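Local coordinates for putative uncharacterized protein TTHA0988 (Thermus thermophilus, PDB 3OEP) that is of unknown function, a homologue of KipI and KipA joined in one chain, built from cyclophilin-like domains and probably not the allophanate hydrolase it was once taken for, at residues V234-A248 with F345-I357. Numbering follows the deposited sequence.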
loop_
_atom_site.group_PDB
_atom_site.type_symbol
_atom_site.label_atom_id
_atom_site.label_comp_id
_atom_site.label_asym_id
_atom_site.label_seq_id
_atom_site.Cartn_x
_atom_site.Cartn_y
_atom_site.Cartn_z
ATOM N N VAL A 234 -11.372 -1.086 -9.270
ATOM C CA VAL A 234 -12.555 -1.141 -8.419
ATOM C C VAL A 234 -12.080 -1.053 -6.972
ATOM O O VAL A 234 -11.383 -1.949 -6.500
ATOM C CB VAL A 234 -13.345 -2.440 -8.624
ATOM C CG1 VAL A 234 -14.518 -2.510 -7.655
ATOM C CG2 VAL A 234 -13.842 -2.524 -10.069
ATOM N N VAL A 235 -12.445 0.024 -6.283
ATOM C CA VAL A 235 -12.034 0.228 -4.889
ATOM C C VAL A 235 -13.223 0.374 -3.947
ATOM O O VAL A 235 -14.268 0.895 -4.337
ATOM C CB VAL A 235 -11.128 1.469 -4.740
ATOM C CG1 VAL A 235 -9.834 1.293 -5.531
ATOM C CG2 VAL A 235 -11.861 2.745 -5.172
ATOM N N ASP A 236 -13.061 -0.103 -2.709
ATOM C CA ASP A 236 -14.001 0.205 -1.622
ATOM C C ASP A 236 -13.317 1.154 -0.627
ATOM O O ASP A 236 -12.380 1.858 -1.008
ATOM C CB ASP A 236 -14.577 -1.075 -0.975
ATOM C CG ASP A 236 -13.546 -1.910 -0.216
ATOM O OD1 ASP A 236 -12.379 -1.487 -0.015
ATOM O OD2 ASP A 236 -13.938 -3.024 0.196
ATOM N N GLY A 237 -13.769 1.198 0.625
ATOM C CA GLY A 237 -13.196 2.127 1.603
ATOM C C GLY A 237 -11.727 1.903 1.936
ATOM O O GLY A 237 -11.049 2.822 2.407
ATOM N N GLY A 238 -11.239 0.691 1.687
ATOM C CA GLY A 238 -9.850 0.327 1.973
ATOM C C GLY A 238 -9.762 -0.982 2.727
ATOM O O GLY A 238 -10.783 -1.532 3.169
ATOM N N ARG A 239 -8.540 -1.493 2.846
ATOM C CA ARG A 239 -8.274 -2.705 3.597
ATOM C C ARG A 239 -7.634 -2.291 4.910
ATOM O O ARG A 239 -6.602 -1.620 4.917
ATOM C CB ARG A 239 -7.344 -3.643 2.826
ATOM C CG ARG A 239 -7.103 -4.968 3.531
ATOM C CD ARG A 239 -6.478 -6.024 2.616
ATOM N NE ARG A 239 -7.422 -6.483 1.587
ATOM C CZ ARG A 239 -7.453 -6.093 0.308
ATOM N NH1 ARG A 239 -6.577 -5.224 -0.194
ATOM N NH2 ARG A 239 -8.387 -6.594 -0.488
ATOM N N PHE A 240 -8.259 -2.697 6.008
ATOM C CA PHE A 240 -7.820 -2.315 7.340
ATOM C C PHE A 240 -7.268 -3.503 8.118
ATOM O O PHE A 240 -7.561 -4.658 7.804
ATOM C CB PHE A 240 -8.983 -1.668 8.088
ATOM C CG PHE A 240 -9.475 -0.421 7.432
ATOM C CD1 PHE A 240 -10.500 -0.469 6.496
ATOM C CD2 PHE A 240 -8.880 0.795 7.710
ATOM C CE1 PHE A 240 -10.943 0.687 5.875
ATOM C CE2 PHE A 240 -9.315 1.954 7.091
ATOM C CZ PHE A 240 -10.349 1.900 6.171
ATOM N N LEU A 241 -6.449 -3.196 9.123
ATOM C CA LEU A 241 -5.889 -4.192 10.045
ATOM C C LEU A 241 -5.027 -5.235 9.321
ATOM O O LEU A 241 -4.908 -6.375 9.773
ATOM C CB LEU A 241 -7.000 -4.862 10.868
ATOM C CG LEU A 241 -7.857 -3.897 11.702
ATOM C CD1 LEU A 241 -9.089 -4.607 12.246
ATOM C CD2 LEU A 241 -7.055 -3.278 12.829
ATOM N N GLY A 242 -4.413 -4.827 8.210
ATOM C CA GLY A 242 -3.557 -5.719 7.420
ATOM C C GLY A 242 -2.106 -5.289 7.303
ATOM O O GLY A 242 -1.305 -5.980 6.673
ATOM N N GLY A 243 -1.750 -4.154 7.899
ATOM C CA GLY A 243 -0.389 -3.636 7.800
ATOM C C GLY A 243 0.672 -4.556 8.372
ATOM O O GLY A 243 1.810 -4.579 7.895
ATOM N N HIS A 244 0.303 -5.329 9.389
ATOM C CA HIS A 244 1.222 -6.285 10.001
ATOM C C HIS A 244 1.616 -7.428 9.050
ATOM O O HIS A 244 2.553 -8.181 9.332
ATOM C CB HIS A 244 0.631 -6.842 11.309
ATOM C CG HIS A 244 -0.533 -7.767 11.115
ATOM N ND1 HIS A 244 -1.784 -7.332 10.730
ATOM C CD2 HIS A 244 -0.633 -9.110 11.267
ATOM C CE1 HIS A 244 -2.602 -8.368 10.648
ATOM N NE2 HIS A 244 -1.930 -9.457 10.973
ATOM N N LEU A 245 0.896 -7.552 7.938
ATOM C CA LEU A 245 1.191 -8.548 6.909
ATOM C C LEU A 245 1.790 -7.929 5.652
ATOM O O LEU A 245 2.111 -8.648 4.709
ATOM C CB LEU A 245 -0.088 -9.284 6.522
ATOM C CG LEU A 245 -0.825 -9.995 7.658
ATOM C CD1 LEU A 245 -2.208 -10.432 7.165
ATOM C CD2 LEU A 245 -0.010 -11.166 8.174
ATOM N N GLY A 246 1.916 -6.603 5.624
ATOM C CA GLY A 246 2.387 -5.901 4.435
ATOM C C GLY A 246 1.303 -5.443 3.481
ATOM O O GLY A 246 1.606 -5.020 2.370
ATOM N N LEU A 247 0.040 -5.526 3.902
ATOM C CA LEU A 247 -1.077 -5.170 3.038
ATOM C C LEU A 247 -1.390 -3.688 3.163
ATOM O O LEU A 247 -1.641 -3.189 4.261
ATOM C CB LEU A 247 -2.306 -6.013 3.382
ATOM C CG LEU A 247 -2.135 -7.510 3.132
ATOM C CD1 LEU A 247 -3.269 -8.286 3.788
ATOM C CD2 LEU A 247 -2.042 -7.804 1.642
ATOM N N ALA A 248 -1.359 -2.990 2.032
ATOM C CA ALA A 248 -1.590 -1.545 1.998
ATOM C C ALA A 248 -3.042 -1.205 2.319
ATOM O O ALA A 248 -3.935 -2.042 2.177
ATOM C CB ALA A 248 -1.214 -0.987 0.623
ATOM N N PHE A 345 -11.186 -9.784 0.027
ATOM C CA PHE A 345 -10.019 -10.502 0.527
ATOM C C PHE A 345 -9.585 -9.799 1.808
ATOM O O PHE A 345 -9.276 -8.609 1.795
ATOM C CB PHE A 345 -8.889 -10.497 -0.497
ATOM C CG PHE A 345 -7.612 -11.123 0.002
ATOM C CD1 PHE A 345 -7.449 -12.497 -0.009
ATOM C CD2 PHE A 345 -6.581 -10.330 0.492
ATOM C CE1 PHE A 345 -6.267 -13.077 0.449
ATOM C CE2 PHE A 345 -5.402 -10.895 0.950
ATOM C CZ PHE A 345 -5.246 -12.273 0.933
ATOM N N LEU A 346 -9.593 -10.544 2.912
ATOM C CA LEU A 346 -9.295 -10.019 4.243
ATOM C C LEU A 346 -10.035 -8.712 4.545
ATOM O O LEU A 346 -9.433 -7.715 4.945
ATOM C CB LEU A 346 -7.779 -9.886 4.447
ATOM C CG LEU A 346 -6.998 -11.206 4.353
ATOM C CD1 LEU A 346 -5.500 -10.970 4.502
ATOM C CD2 LEU A 346 -7.470 -12.221 5.395
ATOM N N GLY A 347 -11.349 -8.740 4.332
ATOM C CA GLY A 347 -12.242 -7.656 4.735
ATOM C C GLY A 347 -12.498 -6.566 3.709
ATOM O O GLY A 347 -13.330 -5.682 3.942
ATOM N N SER A 348 -11.812 -6.618 2.567
ATOM C CA SER A 348 -11.906 -5.542 1.588
ATOM C C SER A 348 -11.889 -6.039 0.149
ATOM O O SER A 348 -11.222 -7.022 -0.176
ATOM C CB SER A 348 -10.762 -4.555 1.808
ATOM O OG SER A 348 -10.696 -3.575 0.788
ATOM N N ALA A 349 -12.619 -5.325 -0.704
ATOM C CA ALA A 349 -12.618 -5.559 -2.142
ATOM C C ALA A 349 -11.567 -4.717 -2.869
ATOM O O ALA A 349 -11.462 -4.784 -4.102
ATOM C CB ALA A 349 -14.003 -5.259 -2.717
ATOM N N SER A 350 -10.803 -3.908 -2.131
ATOM C CA SER A 350 -9.813 -3.033 -2.758
ATOM C C SER A 350 -8.581 -3.820 -3.201
ATOM O O SER A 350 -8.161 -4.770 -2.534
ATOM C CB SER A 350 -9.381 -1.894 -1.825
ATOM O OG SER A 350 -10.398 -0.912 -1.688
ATOM N N PRO A 351 -7.987 -3.419 -4.325
ATOM C CA PRO A 351 -6.813 -4.134 -4.812
ATOM C C PRO A 351 -5.556 -3.830 -4.003
ATOM O O PRO A 351 -5.408 -2.735 -3.455
ATOM C CB PRO A 351 -6.655 -3.611 -6.237
ATOM C CG PRO A 351 -7.276 -2.277 -6.227
ATOM C CD PRO A 351 -8.410 -2.354 -5.251
ATOM N N ASP A 352 -4.669 -4.811 -3.914
ATOM C CA ASP A 352 -3.314 -4.568 -3.435
ATOM C C ASP A 352 -2.415 -5.042 -4.553
ATOM O O ASP A 352 -2.047 -6.217 -4.601
ATOM C CB ASP A 352 -3.012 -5.330 -2.148
ATOM C CG ASP A 352 -1.704 -4.884 -1.507
ATOM O OD1 ASP A 352 -0.716 -4.645 -2.239
ATOM O OD2 ASP A 352 -1.671 -4.750 -0.271
ATOM N N LEU A 353 -2.085 -4.132 -5.466
ATOM C CA LEU A 353 -1.388 -4.512 -6.689
ATOM C C LEU A 353 0.016 -5.045 -6.390
ATOM O O LEU A 353 0.482 -5.967 -7.057
ATOM C CB LEU A 353 -1.340 -3.346 -7.686
ATOM C CG LEU A 353 -2.680 -2.768 -8.149
ATOM C CD1 LEU A 353 -2.440 -1.668 -9.182
ATOM C CD2 LEU A 353 -3.581 -3.855 -8.714
ATOM N N ARG A 354 0.670 -4.487 -5.371
ATOM C CA ARG A 354 1.948 -5.009 -4.899
ATOM C C ARG A 354 1.831 -6.488 -4.512
ATOM O O ARG A 354 2.713 -7.289 -4.826
ATOM C CB ARG A 354 2.458 -4.177 -3.708
ATOM C CG ARG A 354 3.856 -4.537 -3.248
ATOM C CD ARG A 354 4.348 -3.648 -2.110
ATOM N NE ARG A 354 4.504 -2.251 -2.520
ATOM C CZ ARG A 354 3.685 -1.244 -2.211
ATOM N NH1 ARG A 354 3.955 -0.020 -2.669
ATOM N NH2 ARG A 354 2.606 -1.425 -1.452
ATOM N N GLY A 355 0.737 -6.842 -3.841
ATOM C CA GLY A 355 0.494 -8.222 -3.414
ATOM C C GLY A 355 -0.237 -9.102 -4.416
ATOM O O GLY A 355 -0.597 -10.236 -4.088
ATOM N N ARG A 356 -0.458 -8.588 -5.629
ATOM C CA ARG A 356 -1.239 -9.276 -6.662
ATOM C C ARG A 356 -2.624 -9.707 -6.157
ATOM O O ARG A 356 -3.105 -10.804 -6.455
ATOM C CB ARG A 356 -0.444 -10.448 -7.248
ATOM C CG ARG A 356 0.864 -10.006 -7.890
ATOM C CD ARG A 356 1.613 -11.153 -8.535
ATOM N NE ARG A 356 2.842 -10.689 -9.177
ATOM C CZ ARG A 356 3.701 -11.469 -9.829
ATOM N NH1 ARG A 356 3.488 -12.776 -9.935
ATOM N NH2 ARG A 356 4.789 -10.936 -10.377
ATOM N N ILE A 357 -3.246 -8.826 -5.376
ATOM C CA ILE A 357 -4.612 -8.996 -4.929
ATOM C C ILE A 357 -5.437 -8.045 -5.795
ATOM O O ILE A 357 -5.260 -6.824 -5.745
ATOM C CB ILE A 357 -4.760 -8.672 -3.436
ATOM C CG1 ILE A 357 -3.950 -9.665 -2.589
ATOM C CG2 ILE A 357 -6.234 -8.703 -3.011
ATOM C CD1 ILE A 357 -3.602 -9.140 -1.219
HETATM O O HOH W 1 -10.896 -4.617 -6.751
HETATM O O HOH W 2 -4.085 -4.304 0.849
HETATM O O HOH W 3 -10.438 -4.489 5.693
HETATM O O HOH W 4 -6.930 -7.034 6.347
HETATM O O HOH W 5 1.337 -3.815 -0.339
#
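R239 reaches into the loop 345-357 and binds three of its carbonyl oxygens, a worked example of how one buried arginine can organise a segment that has no regular secondary structure. CG lies anti to the backbone N (chi1 -176°) and the chain bends at chi3, bringing the guanidinium between S348 CB over one face and the edge of the F345 ring, at CD2, over the other. NE and NH2 grip F345 O side-on, with NE the nearer at 2.8 Å and the oxygen in the guanidinium plane. NH1 and NH2 converge end-on upon S350 O, at 2.9 Å from NH1, while NH2 adds a weak bond to S348 O. A leucine here would probably leave F345 O and S350 O without the guanidinium donors that tie them together, though the bonds to D236 would remain.

D236 reverses the roles, its carboxylate accepting from the same loop. OD1 receives S348 OG on its syn lone pair and S350 OG, 2.7 Å away, from above the carboxylate plane; G238 N completes an Asx turn on this oxygen. OD2 takes A349 N at 2.8 Å. S348 OG in turn accepts from S350 N, an ST turn that fixes the hydroxyl directed at D236.

Further along, D352 OD2 accepts A248 N at 2.9 Å, and a water links it with R239 NH1 and A248 O. Beside this polar end, L247 sends CD1 to L346 CD1 and CD2 to I357 CD1 (3.5 Å), crossing both side chains at about a right angle.

The contact thus joins two connections: the segment leaving edge strand 233-235, where V235 pairs with L273 of strand 273-277, and the loop between strands 331-336 and 366-368. Within 234-248, F240 and L241 pack on strand 36-42, with L241 also touching helix 15-30.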